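Local atomic coordinates of L0028 (Mitochondria associated protein) (Escherichia coli, PDB entry 3GCG), a protein that probably acts as a bacterial effector of the IpaB/EvcA family, switching on a small host GTPase as a guanine-nucleotide exchange factor. Residues Arg54-Asn57 and Arg58-Asp62; Asn25-Leu28 and Gln29-Lys33; Gly119-Asp123 and Pro124-Phe128. All coordinates share one frame; numbering follows the deposited sequence.

Interaction 1 of 3, residues Arg54-Asn57 and Arg58-Asp62; sequences RTVN and RTLDD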
loop_
_atom_site.group_PDB
_atom_site.type_symbol
_atom_site.label_atom_id
_atom_site.label_comp_id
_atom_site.label_asym_id
_atom_site.label_seq_id
_atom_site.Cartn_x
_atom_site.Cartn_y
_atom_site.Cartn_z
ATOM N N ARG B 54 -6.558 9.328 3.903
ATOM C CA ARG B 54 -6.306 9.039 2.507
ATOM C C ARG B 54 -7.216 9.928 1.657
ATOM O O ARG B 54 -6.799 10.429 0.616
ATOM C CB ARG B 54 -6.505 7.540 2.247
ATOM C CG ARG B 54 -7.730 7.129 1.490
ATOM C CD ARG B 54 -7.440 6.945 0.019
ATOM N NE ARG B 54 -8.552 6.265 -0.637
ATOM C CZ ARG B 54 -8.744 4.950 -0.615
ATOM N NH1 ARG B 54 -7.885 4.159 0.017
ATOM N NH2 ARG B 54 -9.818 4.427 -1.196
ATOM N N THR B 55 -8.446 10.150 2.117
ATOM C CA THR B 55 -9.385 11.022 1.404
ATOM C C THR B 55 -8.745 12.408 1.320
ATOM O O THR B 55 -8.804 13.069 0.288
ATOM C CB THR B 55 -10.743 11.135 2.147
ATOM O OG1 THR B 55 -11.383 9.856 2.172
ATOM C CG2 THR B 55 -11.669 12.110 1.436
ATOM N N VAL B 56 -8.116 12.833 2.414
ATOM C CA VAL B 56 -7.455 14.128 2.445
ATOM C C VAL B 56 -6.263 14.144 1.496
ATOM O O VAL B 56 -6.111 15.071 0.709
ATOM C CB VAL B 56 -6.962 14.483 3.863
ATOM C CG1 VAL B 56 -6.106 15.728 3.809
ATOM C CG2 VAL B 56 -8.144 14.703 4.794
ATOM N N ASN B 57 -5.415 13.124 1.572
ATOM C CA ASN B 57 -4.249 13.051 0.697
ATOM C C ASN B 57 -4.638 12.986 -0.775
ATOM O O ASN B 57 -3.938 13.504 -1.633
ATOM C CB ASN B 57 -3.386 11.840 1.048
ATOM C CG ASN B 57 -2.344 12.164 2.084
ATOM O OD1 ASN B 57 -1.645 13.163 1.971
ATOM N ND2 ASN B 57 -2.225 11.318 3.101
ATOM N N ARG B 58 -5.762 12.340 -1.043
ATOM C CA ARG B 58 -6.289 12.190 -2.391
ATOM C C ARG B 58 -6.684 13.562 -2.927
ATOM O O ARG B 58 -6.462 13.877 -4.099
ATOM C CB ARG B 58 -7.521 11.291 -2.348
ATOM C CG ARG B 58 -7.775 10.505 -3.600
ATOM C CD ARG B 58 -7.983 9.039 -3.242
ATOM N NE ARG B 58 -7.399 8.167 -4.252
ATOM C CZ ARG B 58 -8.007 7.805 -5.374
ATOM N NH1 ARG B 58 -9.237 8.221 -5.642
ATOM N NH2 ARG B 58 -7.365 7.052 -6.245
ATOM N N THR B 59 -7.288 14.372 -2.062
ATOM C CA THR B 59 -7.720 15.707 -2.450
ATOM C C THR B 59 -6.490 16.570 -2.726
ATOM O O THR B 59 -6.487 17.396 -3.642
ATOM C CB THR B 59 -8.579 16.356 -1.340
ATOM O OG1 THR B 59 -9.694 15.506 -1.041
ATOM C CG2 THR B 59 -9.098 17.709 -1.789
ATOM N N LEU B 60 -5.444 16.375 -1.930
ATOM C CA LEU B 60 -4.218 17.131 -2.126
ATOM C C LEU B 60 -3.576 16.731 -3.449
ATOM O O LEU B 60 -3.094 17.587 -4.189
ATOM C CB LEU B 60 -3.246 16.884 -0.968
ATOM C CG LEU B 60 -3.557 17.690 0.294
ATOM C CD1 LEU B 60 -2.712 17.207 1.461
ATOM C CD2 LEU B 60 -3.292 19.156 0.004
ATOM N N ASP B 61 -3.573 15.429 -3.740
ATOM C CA ASP B 61 -2.999 14.927 -4.984
ATOM C C ASP B 61 -3.717 15.550 -6.182
ATOM O O ASP B 61 -3.080 15.998 -7.134
ATOM C CB ASP B 61 -3.128 13.396 -5.087
ATOM C CG ASP B 61 -2.140 12.643 -4.190
ATOM O OD1 ASP B 61 -1.005 13.120 -3.981
ATOM O OD2 ASP B 61 -2.497 11.549 -3.715
ATOM N N ASP B 62 -5.048 15.561 -6.129
ATOM C CA ASP B 62 -5.837 16.122 -7.215
ATOM C C ASP B 62 -5.563 17.599 -7.389
ATOM O O ASP B 62 -5.514 18.101 -8.512
ATOM C CB ASP B 62 -7.327 15.892 -6.974
ATOM C CG ASP B 62 -7.728 14.447 -7.184
ATOM O OD1 ASP B 62 -7.034 13.740 -7.948
ATOM O OD2 ASP B 62 -8.744 14.016 -6.603
#
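Arg58 sits one turn after Arg54 on helix 41-67, and its N donates to Arg54 O at 2.7 Å. The two side chains run side by side and point the same way. They meet at Arg58 CD, 3.8 Å from Arg54 NE. Their guanidinium planes are turned 61° apart. Arg54 forms a salt bridge with Glu136, and Arg58 NH2 forms one with an acidic side chain of the other protein chain. Two like charges thus lie close together, each with an acidic partner. Thr59 follows and grips Thr55 O twice. Thr59 N donates to Thr55 O at 3.1 Å, and Thr59 OG1 to the same oxygen at 2.9 Å. The two donors come from opposite faces of the carbonyl plane. The first torsion (chi1 -56°) sets OG1 beside the backbone N, where it can reach back up the helix. A valine in its place would probably leave Thr55 O with the backbone donor alone in this contact. Leu60 N donates to Val56 O at 3.0 Å. Leu60 CD1 approaches Val56 CG1 only loosely, at 4.4 Å. These two side chains also touch Ile79 and Phe80 of helix 73-87, and Thr159 and Ile163 of helix 152-166. Asp61 N donates to Asn57 O at 2.9 Å. The chemistry is therefore divided between faces of one helix. Val56 and Leu60 bind it into the bundle, while Arg58 gives the partner a salt bridge and the Asp61 carboxylate accepts hydrogen bonds from its backbone and an aromatic side chain, consistent with a GTPase-binding surface.

Interaction 2 of 3, residues Asn25-Leu28 and Gln29-Lys33; sequences NQLL and QAVAK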
loop_
_atom_site.group_PDB
_atom_site.type_symbol
_atom_site.label_atom_id
_atom_site.label_comp_id
_atom_site.label_asym_id
_atom_site.label_seq_id
_atom_site.Cartn_x
_atom_site.Cartn_y
_atom_site.Cartn_z
ATOM N N ASN B 25 -20.900 -6.894 7.242
ATOM C CA ASN B 25 -20.909 -8.018 8.170
ATOM C C ASN B 25 -19.767 -8.967 7.870
ATOM O O ASN B 25 -19.182 -9.553 8.777
ATOM C CB ASN B 25 -22.246 -8.763 8.111
ATOM C CG ASN B 25 -23.317 -8.086 8.938
ATOM O OD1 ASN B 25 -23.461 -6.862 8.903
ATOM N ND2 ASN B 25 -24.076 -8.875 9.688
ATOM N N GLN B 26 -19.448 -9.113 6.591
ATOM C CA GLN B 26 -18.354 -9.988 6.187
ATOM C C GLN B 26 -17.012 -9.321 6.504
ATOM O O GLN B 26 -16.036 -9.989 6.829
ATOM C CB GLN B 26 -18.473 -10.318 4.695
ATOM C CG GLN B 26 -19.626 -11.274 4.381
ATOM C CD GLN B 26 -19.725 -11.630 2.902
ATOM O OE1 GLN B 26 -18.740 -11.566 2.166
ATOM N NE2 GLN B 26 -20.915 -12.029 2.469
ATOM N N LEU B 27 -16.973 -7.995 6.421
ATOM C CA LEU B 27 -15.753 -7.258 6.734
ATOM C C LEU B 27 -15.530 -7.354 8.251
ATOM O O LEU B 27 -14.424 -7.620 8.713
ATOM C CB LEU B 27 -15.909 -5.793 6.330
ATOM C CG LEU B 27 -14.692 -4.858 6.313
ATOM C CD1 LEU B 27 -15.176 -3.463 6.659
ATOM C CD2 LEU B 27 -13.617 -5.287 7.294
ATOM N N LEU B 28 -16.595 -7.142 9.019
ATOM C CA LEU B 28 -16.510 -7.210 10.477
ATOM C C LEU B 28 -16.101 -8.602 10.938
ATOM O O LEU B 28 -15.304 -8.746 11.867
ATOM C CB LEU B 28 -17.852 -6.814 11.097
ATOM C CG LEU B 28 -18.183 -5.339 10.862
ATOM C CD1 LEU B 28 -19.582 -5.017 11.360
ATOM C CD2 LEU B 28 -17.142 -4.474 11.561
ATOM N N GLN B 29 -16.643 -9.626 10.287
ATOM C CA GLN B 29 -16.297 -10.998 10.637
ATOM C C GLN B 29 -14.803 -11.210 10.472
ATOM O O GLN B 29 -14.159 -11.813 11.330
ATOM C CB GLN B 29 -17.033 -12.004 9.747
ATOM C CG GLN B 29 -18.496 -12.193 10.076
ATOM C CD GLN B 29 -19.080 -13.400 9.370
ATOM O OE1 GLN B 29 -18.594 -14.526 9.540
ATOM N NE2 GLN B 29 -20.124 -13.179 8.571
ATOM N N ALA B 30 -14.261 -10.721 9.359
ATOM C CA ALA B 30 -12.834 -10.863 9.078
ATOM C C ALA B 30 -12.019 -10.175 10.167
ATOM O O ALA B 30 -10.990 -10.686 10.610
ATOM C CB ALA B 30 -12.502 -10.265 7.705
ATOM N N VAL B 31 -12.488 -9.015 10.606
ATOM C CA VAL B 31 -11.798 -8.275 11.658
ATOM C C VAL B 31 -11.750 -9.098 12.952
ATOM O O VAL B 31 -10.718 -9.171 13.622
ATOM C CB VAL B 31 -12.516 -6.934 11.954
ATOM C CG1 VAL B 31 -11.867 -6.249 13.148
ATOM C CG2 VAL B 31 -12.477 -6.033 10.722
ATOM N N ALA B 32 -12.879 -9.719 13.283
ATOM C CA ALA B 32 -13.002 -10.530 14.492
ATOM C C ALA B 32 -12.018 -11.693 14.607
ATOM O O ALA B 32 -11.723 -12.132 15.718
ATOM C CB ALA B 32 -14.429 -11.053 14.613
ATOM N N LYS B 33 -11.509 -12.201 13.485
ATOM C CA LYS B 33 -10.570 -13.328 13.538
ATOM C C LYS B 33 -9.228 -12.912 14.117
ATOM O O LYS B 33 -8.440 -13.758 14.544
ATOM C CB LYS B 33 -10.300 -13.898 12.143
ATOM C CG LYS B 33 -11.484 -13.980 11.212
ATOM C CD LYS B 33 -10.999 -14.256 9.791
ATOM C CE LYS B 33 -12.121 -14.119 8.781
ATOM N NZ LYS B 33 -11.617 -14.274 7.386
#
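Leu27 lays its CD2 3.7 Å from CG2 of Val31, one turn further along helix 20-32. The side chains cross obliquely. Val31 has CG1 anti to its own N (chi1 174°). That leaves CG2 beside the N and facing back along the helix. Val31 CG2 therefore also lies over the preceding turn, 3.2 Å from Leu27 O. Val31 N donates to Leu27 O at 3.0 Å. The first torsion of Gln29 likewise places its CG near the preceding turn, 3.0 Å from Asn25 O, and the chain runs extended beyond it. Gln29 N donates to that same Asn25 O. Ala30 N donates to Gln26 O at 3.2 Å. Ala32 N completes the run of bonds on Leu28 O at 3.0 Å. The Leu27 and Val31 pair marks the inner face of the helix. Both side chains pack on Trp43 of helix 41-67, joined there by Leu28. Trp43 opens the WxxxE sequence signature of these effectors. Leu27 also touches Ile100 and Phe103 of helix 99-105. Helix 20-32 thus packs on helix 41-67 and helix 99-105, and Leu27 and Ala30 also touch the other protein chain.

Interaction 3 of 3, residues Gly119-Asp123 and Pro124-Phe128; sequences GKRVD and PITRF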
loop_
_atom_site.group_PDB
_atom_site.type_symbol
_atom_site.label_atom_id
_atom_site.label_comp_id
_atom_site.label_asym_id
_atom_site.label_seq_id
_atom_site.Cartn_x
_atom_site.Cartn_y
_atom_site.Cartn_z
ATOM N N GLY B 119 -18.992 -8.032 -17.624
ATOM C CA GLY B 119 -19.774 -8.606 -18.697
ATOM C C GLY B 119 -18.988 -9.230 -19.834
ATOM O O GLY B 119 -18.283 -10.226 -19.655
ATOM N N LYS B 120 -19.117 -8.628 -21.010
ATOM C CA LYS B 120 -18.461 -9.111 -22.216
ATOM C C LYS B 120 -16.936 -9.090 -22.145
ATOM O O LYS B 120 -16.268 -9.891 -22.803
ATOM C CB LYS B 120 -18.928 -8.274 -23.413
ATOM C CG LYS B 120 -20.430 -8.027 -23.444
ATOM C CD LYS B 120 -20.807 -6.946 -24.449
ATOM C CE LYS B 120 -21.077 -7.506 -25.838
ATOM N NZ LYS B 120 -22.500 -7.292 -26.247
ATOM N N ARG B 121 -16.380 -8.188 -21.345
ATOM C CA ARG B 121 -14.929 -8.078 -21.261
ATOM C C ARG B 121 -14.216 -8.814 -20.145
ATOM O O ARG B 121 -14.650 -8.830 -18.989
ATOM C CB ARG B 121 -14.499 -6.614 -21.184
ATOM C CG ARG B 121 -15.603 -5.627 -21.435
ATOM C CD ARG B 121 -15.790 -4.731 -20.229
ATOM N NE ARG B 121 -16.962 -3.879 -20.389
ATOM C CZ ARG B 121 -17.351 -2.966 -19.507
ATOM N NH1 ARG B 121 -16.657 -2.779 -18.390
ATOM N NH2 ARG B 121 -18.436 -2.239 -19.745
ATOM N N VAL B 122 -13.102 -9.421 -20.526
ATOM C CA VAL B 122 -12.233 -10.117 -19.602
ATOM C C VAL B 122 -10.827 -10.117 -20.193
ATOM O O VAL B 122 -10.262 -11.133 -20.601
ATOM C CB VAL B 122 -12.758 -11.537 -19.238
ATOM C CG1 VAL B 122 -11.612 -12.452 -18.800
ATOM C CG2 VAL B 122 -13.743 -11.411 -18.058
ATOM N N ASP B 123 -10.320 -8.897 -20.290
ATOM C CA ASP B 123 -8.969 -8.607 -20.722
ATOM C C ASP B 123 -8.462 -8.469 -19.291
ATOM O O ASP B 123 -8.862 -7.543 -18.586
ATOM C CB ASP B 123 -8.940 -7.259 -21.446
ATOM C CG ASP B 123 -7.539 -6.726 -21.645
ATOM O OD1 ASP B 123 -6.706 -7.438 -22.246
ATOM O OD2 ASP B 123 -7.272 -5.588 -21.205
ATOM N N PRO B 124 -7.625 -9.410 -18.824
ATOM C CA PRO B 124 -7.132 -9.305 -17.445
ATOM C C PRO B 124 -6.982 -7.870 -16.943
ATOM O O PRO B 124 -7.328 -7.568 -15.801
ATOM C CB PRO B 124 -5.805 -10.075 -17.482
ATOM C CG PRO B 124 -5.450 -10.130 -18.959
ATOM C CD PRO B 124 -6.790 -10.337 -19.603
ATOM N N ILE B 125 -6.497 -6.988 -17.810
ATOM C CA ILE B 125 -6.309 -5.589 -17.452
ATOM C C ILE B 125 -7.622 -4.824 -17.253
ATOM O O ILE B 125 -7.824 -4.183 -16.221
ATOM C CB ILE B 125 -5.466 -4.861 -18.518
ATOM C CG1 ILE B 125 -4.119 -5.565 -18.678
ATOM C CG2 ILE B 125 -5.246 -3.406 -18.115
ATOM C CD1 ILE B 125 -3.333 -5.704 -17.385
ATOM N N THR B 126 -8.507 -4.882 -18.241
ATOM C CA THR B 126 -9.780 -4.183 -18.149
ATOM C C THR B 126 -10.565 -4.656 -16.927
ATOM O O THR B 126 -11.163 -3.846 -16.217
ATOM C CB THR B 126 -10.631 -4.396 -19.424
ATOM O OG1 THR B 126 -9.933 -3.855 -20.554
ATOM C CG2 THR B 126 -11.979 -3.694 -19.293
ATOM N N ARG B 127 -10.558 -5.963 -16.686
ATOM C CA ARG B 127 -11.251 -6.523 -15.535
ATOM C C ARG B 127 -10.658 -5.942 -14.252
ATOM O O ARG B 127 -11.383 -5.538 -13.347
ATOM C CB ARG B 127 -11.114 -8.048 -15.515
ATOM C CG ARG B 127 -10.749 -8.599 -14.134
ATOM C CD ARG B 127 -11.854 -9.437 -13.509
ATOM N NE ARG B 127 -11.783 -9.405 -12.046
ATOM C CZ ARG B 127 -12.424 -10.252 -11.248
ATOM N NH1 ARG B 127 -13.173 -11.204 -11.771
ATOM N NH2 ARG B 127 -12.339 -10.136 -9.932
ATOM N N PHE B 128 -9.331 -5.902 -14.186
ATOM C CA PHE B 128 -8.635 -5.378 -13.018
ATOM C C PHE B 128 -8.976 -3.909 -12.769
ATOM O O PHE B 128 -9.271 -3.520 -11.646
ATOM C CB PHE B 128 -7.119 -5.534 -13.188
ATOM C CG PHE B 128 -6.330 -5.214 -11.947
ATOM C CD1 PHE B 128 -5.981 -6.223 -11.045
ATOM C CD2 PHE B 128 -5.917 -3.908 -11.688
ATOM C CE1 PHE B 128 -5.225 -5.932 -9.898
ATOM C CE2 PHE B 128 -5.159 -3.604 -10.539
ATOM C CZ PHE B 128 -4.811 -4.617 -9.646
#
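Asp123 and Thr126 cross their side chains at about a right angle, and both bonds between them end on one carboxylate oxygen. Thr126 OG1 donates to Asp123 OD2 at 3.2 Å, on the anti side and near the carboxylate plane. Thr126 N reaches the same Asp123 OD2 at 3.3 Å, from above that plane. Asp123 is thereby the N-cap of helix 124-146. Its CG is anti to the backbone N (chi1 167°), which swings the carboxylate over the first turn. The negative charge there would probably be favoured by the helix dipole. Pro124 also stands about at right angles to Asp123, its CD 3.9 Å from Asp123 OD1. Behind the cap, Arg127 N donates to Asp123 O at 3.0 Å. This bond is nearly straight, with 170° at the hydrogen. A third right-angled crossing brings Arg121 CD to 4.1 Å from Thr126 CG2, a light touch at the surface. The far end of Arg127 leads away from the loop to helix 108-118. There it forms a salt bridge with Asp115 and packs on Val114 and Cys118. The contact therefore caps helix 124-146 at its junction with helix 108-118, while Pro124, Ile125 and Phe128 pack against the other protein chain.

Overall arrangement
From the N terminus the order is interaction 2, then interaction 1, then interaction 3. Each joins adjoining segments, so none closes a long loop. They run in series, and none nests in or crosses another. Interaction 2 lies on helix 20-32 and interaction 1 on helix 41-67, the next helix. Their centres are about 28 Å apart, on opposite sides of the chain's centre. Interaction 3 marks the turn from helix 108-118 into helix 124-146, with its centre about 28 Å from that of interaction 1. Trp43 links helix 41-67 to interaction 2, and Glu136 links helix 124-146 to interaction 1. All three sites also touch the partner protein chain.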